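Local coordinates for protein projannalysin (Methanocaldococcus jannaschii, PDB 4JIX) that is the zymogen form of a minimal zinc-dependent metallopeptidase of the minigluzincin type, and probably cleaves peptide bonds once activated, at residues H71-K77 against F87-L91. The protein carries 1 engineered substitution. Sequence-based numbering, arbitrary orientation.
With ZN (zinc ion), chain C.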
loop_
_atom_site.group_PDB
_atom_site.type_symbol
_atom_site.label_atom_id
_atom_site.label_comp_id
_atom_site.label_asym_id
_atom_site.label_seq_id
_atom_site.Cartn_x
_atom_site.Cartn_y
_atom_site.Cartn_z
ATOM N N HIS A 71 10.077 -4.914 -7.367
ATOM C CA HIS A 71 8.920 -5.012 -8.266
ATOM C C HIS A 71 9.179 -4.233 -9.574
ATOM O O HIS A 71 9.020 -4.788 -10.657
ATOM C CB HIS A 71 7.625 -4.487 -7.592
ATOM C CG HIS A 71 6.405 -4.649 -8.461
ATOM N ND1 HIS A 71 5.547 -5.722 -8.307
ATOM C CD2 HIS A 71 5.973 -3.887 -9.493
ATOM C CE1 HIS A 71 4.596 -5.561 -9.220
ATOM N NE2 HIS A 71 4.833 -4.487 -9.986
ATOM N N GLU A 72 9.564 -2.958 -9.466
ATOM C CA GLU A 72 9.791 -2.126 -10.662
ATOM C C GLU A 72 10.920 -2.640 -11.546
ATOM O O GLU A 72 10.849 -2.530 -12.773
ATOM C CB GLU A 72 10.140 -0.682 -10.267
ATOM C CG GLU A 72 9.201 -0.055 -9.255
ATOM C CD GLU A 72 7.759 0.018 -9.690
ATOM O OE1 GLU A 72 7.486 -0.072 -10.907
ATOM O OE2 GLU A 72 6.891 0.114 -8.798
ATOM N N LEU A 73 11.998 -3.116 -10.908
ATOM C CA LEU A 73 13.178 -3.526 -11.639
ATOM C C LEU A 73 13.007 -4.904 -12.272
ATOM O O LEU A 73 13.633 -5.144 -13.301
ATOM C CB LEU A 73 14.450 -3.402 -10.779
ATOM C CG LEU A 73 14.836 -1.937 -10.409
ATOM C CD1 LEU A 73 16.139 -1.881 -9.640
ATOM C CD2 LEU A 73 14.939 -1.021 -11.666
ATOM N N ILE A 74 12.103 -5.759 -11.748
ATOM C CA ILE A 74 11.785 -7.033 -12.409
ATOM C C ILE A 74 11.135 -6.696 -13.770
ATOM O O ILE A 74 11.559 -7.249 -14.784
ATOM C CB ILE A 74 10.913 -7.992 -11.544
ATOM C CG1 ILE A 74 11.755 -8.573 -10.379
ATOM C CG2 ILE A 74 10.318 -9.148 -12.410
ATOM C CD1 ILE A 74 10.910 -9.239 -9.297
ATOM N N HIS A 75 10.184 -5.725 -13.797
ATOM C CA HIS A 75 9.551 -5.263 -15.040
ATOM C C HIS A 75 10.627 -4.831 -16.049
ATOM O O HIS A 75 10.563 -5.209 -17.214
ATOM C CB HIS A 75 8.602 -4.071 -14.784
ATOM C CG HIS A 75 7.288 -4.434 -14.177
ATOM N ND1 HIS A 75 6.404 -5.279 -14.821
ATOM C CD2 HIS A 75 6.732 -4.016 -13.019
ATOM C CE1 HIS A 75 5.342 -5.351 -14.039
ATOM N NE2 HIS A 75 5.493 -4.610 -12.944
ATOM N N PHE A 76 11.604 -4.036 -15.590
ATOM C CA PHE A 76 12.671 -3.553 -16.448
ATOM C C PHE A 76 13.504 -4.726 -16.971
ATOM O O PHE A 76 13.801 -4.765 -18.169
ATOM C CB PHE A 76 13.555 -2.523 -15.717
ATOM C CG PHE A 76 14.664 -1.924 -16.563
ATOM C CD1 PHE A 76 15.942 -1.745 -16.038
ATOM C CD2 PHE A 76 14.417 -1.495 -17.870
ATOM C CE1 PHE A 76 16.956 -1.163 -16.807
ATOM C CE2 PHE A 76 15.430 -0.908 -18.635
ATOM C CZ PHE A 76 16.696 -0.758 -18.103
ATOM N N LYS A 77 13.826 -5.705 -16.096
ATOM C CA LYS A 77 14.623 -6.864 -16.505
ATOM C C LYS A 77 13.928 -7.722 -17.588
ATOM O O LYS A 77 14.576 -8.107 -18.559
ATOM C CB LYS A 77 14.976 -7.752 -15.303
ATOM C CG LYS A 77 16.132 -8.696 -15.633
ATOM C CD LYS A 77 16.109 -9.911 -14.777
ATOM C CE LYS A 77 17.168 -10.894 -15.199
ATOM N NZ LYS A 77 17.629 -11.690 -14.034
ATOM N N PHE A 87 7.303 -12.686 -14.911
ATOM C CA PHE A 87 7.433 -11.796 -13.754
ATOM C C PHE A 87 7.552 -12.653 -12.489
ATOM O O PHE A 87 8.485 -12.459 -11.701
ATOM C CB PHE A 87 6.239 -10.823 -13.642
ATOM C CG PHE A 87 6.447 -9.749 -12.596
ATOM C CD1 PHE A 87 6.915 -8.489 -12.954
ATOM C CD2 PHE A 87 6.202 -10.009 -11.248
ATOM C CE1 PHE A 87 7.150 -7.510 -11.979
ATOM C CE2 PHE A 87 6.459 -9.038 -10.273
ATOM C CZ PHE A 87 6.925 -7.793 -10.647
ATOM N N GLU A 88 6.609 -13.614 -12.321
ATOM C CA GLU A 88 6.576 -14.537 -11.181
ATOM C C GLU A 88 7.879 -15.328 -11.064
ATOM O O GLU A 88 8.379 -15.473 -9.955
ATOM C CB GLU A 88 5.391 -15.501 -11.275
ATOM C CG GLU A 88 4.066 -14.872 -10.881
ATOM C CD GLU A 88 2.863 -15.796 -10.970
ATOM O OE1 GLU A 88 1.751 -15.295 -11.262
ATOM O OE2 GLU A 88 3.028 -17.018 -10.745
ATOM N N ASN A 89 8.457 -15.781 -12.199
ATOM C CA ASN A 89 9.713 -16.543 -12.216
ATOM C C ASN A 89 10.870 -15.770 -11.569
ATOM O O ASN A 89 11.640 -16.369 -10.815
ATOM C CB ASN A 89 10.104 -16.970 -13.640
ATOM C CG ASN A 89 9.237 -18.047 -14.257
ATOM O OD1 ASN A 89 9.277 -18.265 -15.471
ATOM N ND2 ASN A 89 8.395 -18.706 -13.460
ATOM N N GLU A 90 10.989 -14.453 -11.847
ATOM C CA GLU A 90 12.043 -13.616 -11.262
ATOM C C GLU A 90 11.780 -13.350 -9.791
ATOM O O GLU A 90 12.700 -13.452 -8.981
ATOM C CB GLU A 90 12.197 -12.272 -11.996
ATOM C CG GLU A 90 12.574 -12.384 -13.462
ATOM C CD GLU A 90 13.950 -12.941 -13.785
ATOM O OE1 GLU A 90 14.869 -12.818 -12.941
ATOM O OE2 GLU A 90 14.113 -13.466 -14.911
ATOM N N LEU A 91 10.525 -13.020 -9.446
ATOM C CA LEU A 91 10.111 -12.719 -8.083
ATOM C C LEU A 91 10.309 -13.920 -7.143
ATOM O O LEU A 91 10.726 -13.721 -6.002
ATOM C CB LEU A 91 8.637 -12.272 -8.077
ATOM C CG LEU A 91 8.012 -11.863 -6.737
ATOM C CD1 LEU A 91 8.812 -10.739 -6.060
ATOM C CD2 LEU A 91 6.562 -11.428 -6.945
HETATM ZN ZN ZN C . 3.846 -3.980 -11.750
HETATM O O HOH W 1 2.144 -3.280 -10.576
#
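The zinc-binding helix 62-78, which carries the HExxH sequence of this metallopeptidase, sets His-71 and His-75 against Phe-87 of the short helix 85-91. One turn apart, the two histidines reach the zinc ion through NE2, at 2.1 Å each, and present ring faces to the phenylalanine. Phe-87 CZ lies over one face of His-71, 3.4 Å from its ND1, offset toward the rim, while Phe-87 CE1 sits over the centre of the His-75 ring, 3.5 Å from its NE2. Both ring pairs are oblique, with planes at 51° and 47°. With CG anti to its own backbone N (chi1 -171°), Phe-87 swings its ring toward helix 62-78, where a large flat hydrocarbon can touch both ligands without competing for the metal. His-75 is further steadied by a hydrogen bond from the ring's other nitrogen, ND1, to Ser-80 O.

Ile-74 fills the angle between the helices. Branched at CB, it sends its CG2 methyl over one face of Phe-87 in a CH-pi contact, 3.7 Å from the ring centroid, and its longer CG1-CD1 arm to Leu-91, with CD1 4.0 Å from Leu-91 CB. The CB of Glu-90 also rests on CG2, before the chain bends at chi2 and carries its carboxylate toward Lys-77. There, at the partly exposed margin, the extended lysine brings NZ to 3.2 Å from Glu-90 OE1 in a salt bridge, approaching from above the carboxylate plane; the strongest polar partner of NZ, by a hydrogen bond, is Leu-23 O.

His-83, in the connection between the helices, is the third protein ligand, and Phe-87 meets its ring edge-to-face. A water 2.2 Å from the zinc ion adds to the coordination. Two histidines from one HExxH helix, joined by a ligand farther along the chain, are typical of a zincin metallopeptidase active site.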